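Local coordinates for protein piwi (Drosophila melanogaster, PDB 6KR6) that binds piRNAs directly and, in complex with them, represses transposable elements during meiosis, at residues Y593-A598 with K785-L790. Numbering follows the deposited sequence.
Sequences YGALIA and KKLATL
Ala-595 meets the helix at Ala-788: their CB atoms lie 3.8 Å apart and the CA atoms 5.2 Å apart, a close approach consistent with both side chains being single methyls. The strand and helix axes come within 7.2 Å, running roughly antiparallel at 148°. The same Ala-595 methyl also touches Leu-787, whose CB is 4.0 Å from Ala-595 CB. A chi1 of 178° sets Leu-787 CG opposite the backbone N, where it too lies 4.0 Å from Ala-595 CB. Leu-787 CD2 meets Ile-597 CD1 at 4.0 Å, Ile-597 reaching from the strand to the same leucine, and the two branched chains pass at a slant. At the other end of the contact, Ala-788 CB packs 3.9 Å from the carbonyl O of Tyr-593, whose side chain touches Val-791 farther along the helix. One layer out, Val-612 of the adjoining strand touches both Ala-595 and Leu-787, while Tyr-809 closes on Leu-787 and Ile-597. Ala-595 is backbone hydrogen-bonded to Asp-581, a probable active-site residue that binds a zinc ion here, in the neighbouring strand of the RNase H-like Piwi domain. Lys-785, on the same helix but directed away from strand 593-598, forms a salt bridge with a phosphate of the bound RNA. The contact itself is buried and largely apolar, so van der Waals packing holds the helix against this strand here, while the helix meets RNA through charge elsewhere on its surface.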
# COMPACT_ATOMS: atom_id res chain seq x y z
N TYR A 593 1.91 13.23 9.22
CA TYR A 593 1.89 14.42 8.37
C TYR A 593 1.15 14.13 7.08
O TYR A 593 1.41 13.12 6.42
CB TYR A 593 3.31 14.89 8.08
CG TYR A 593 4.05 15.39 9.30
CD1 TYR A 593 3.84 16.67 9.78
CD2 TYR A 593 4.93 14.56 9.98
CE1 TYR A 593 4.51 17.13 10.90
CE2 TYR A 593 5.60 15.01 11.10
CZ TYR A 593 5.38 16.29 11.56
OH TYR A 593 6.04 16.75 12.68
N GLY A 594 0.21 15.01 6.74
CA GLY A 594 -0.53 14.93 5.50
C GLY A 594 -0.10 16.00 4.52
O GLY A 594 -0.10 17.20 4.85
N ALA A 595 0.28 15.58 3.32
CA ALA A 595 0.75 16.47 2.27
C ALA A 595 -0.25 16.48 1.12
O ALA A 595 -0.76 15.43 0.71
CB ALA A 595 2.13 16.04 1.77
N LEU A 596 -0.50 17.69 0.60
CA LEU A 596 -1.47 17.92 -0.46
C LEU A 596 -0.82 18.75 -1.57
O LEU A 596 -0.26 19.82 -1.31
CB LEU A 596 -2.71 18.64 0.07
CG LEU A 596 -3.84 18.85 -0.93
CD1 LEU A 596 -5.13 18.24 -0.41
CD2 LEU A 596 -4.03 20.33 -1.25
N ILE A 597 -0.90 18.24 -2.80
CA ILE A 597 -0.36 18.88 -3.98
C ILE A 597 -1.52 19.19 -4.92
O ILE A 597 -2.46 18.40 -5.03
CB ILE A 597 0.68 17.98 -4.69
CG1 ILE A 597 1.56 17.27 -3.66
CG2 ILE A 597 1.52 18.79 -5.66
CD1 ILE A 597 2.37 18.19 -2.77
N ALA A 598 -1.44 20.32 -5.61
CA ALA A 598 -2.54 20.78 -6.45
C ALA A 598 -2.00 21.47 -7.69
O ALA A 598 -1.22 22.42 -7.59
CB ALA A 598 -3.45 21.73 -5.67
N LYS A 785 3.48 12.00 -1.55
CA LYS A 785 4.24 11.02 -0.77
C LYS A 785 5.65 11.52 -0.50
O LYS A 785 6.15 11.38 0.62
CB LYS A 785 4.27 9.67 -1.48
CG LYS A 785 4.66 8.52 -0.56
CD LYS A 785 5.05 7.26 -1.31
CE LYS A 785 6.54 7.25 -1.66
NZ LYS A 785 6.97 5.93 -2.21
N LYS A 786 6.30 12.10 -1.51
CA LYS A 786 7.65 12.63 -1.33
C LYS A 786 7.68 13.70 -0.24
O LYS A 786 8.52 13.66 0.67
CB LYS A 786 8.17 13.19 -2.65
CG LYS A 786 9.62 13.64 -2.63
CD LYS A 786 10.57 12.47 -2.86
CE LYS A 786 12.02 12.90 -2.80
NZ LYS A 786 12.44 13.22 -1.40
N LEU A 787 6.75 14.66 -0.32
CA LEU A 787 6.75 15.76 0.65
C LEU A 787 6.42 15.27 2.05
O LEU A 787 7.07 15.68 3.03
CB LEU A 787 5.76 16.84 0.20
CG LEU A 787 5.56 18.06 1.09
CD1 LEU A 787 6.88 18.71 1.47
CD2 LEU A 787 4.65 19.07 0.39
N ALA A 788 5.43 14.38 2.18
CA ALA A 788 5.07 13.86 3.50
C ALA A 788 6.21 13.06 4.10
O ALA A 788 6.49 13.18 5.30
CB ALA A 788 3.81 13.01 3.40
N THR A 789 6.89 12.23 3.30
CA THR A 789 8.02 11.46 3.80
C THR A 789 9.16 12.38 4.21
O THR A 789 9.80 12.15 5.25
CB THR A 789 8.49 10.47 2.73
OG1 THR A 789 7.43 9.54 2.44
CG2 THR A 789 9.71 9.70 3.22
N LEU A 790 9.42 13.43 3.43
CA LEU A 790 10.46 14.38 3.81
C LEU A 790 10.14 15.05 5.14
O LEU A 790 11.02 15.22 5.99
CB LEU A 790 10.64 15.44 2.72
CG LEU A 790 11.65 16.54 3.06
CD1 LEU A 790 13.08 16.01 3.03
CD2 LEU A 790 11.49 17.73 2.13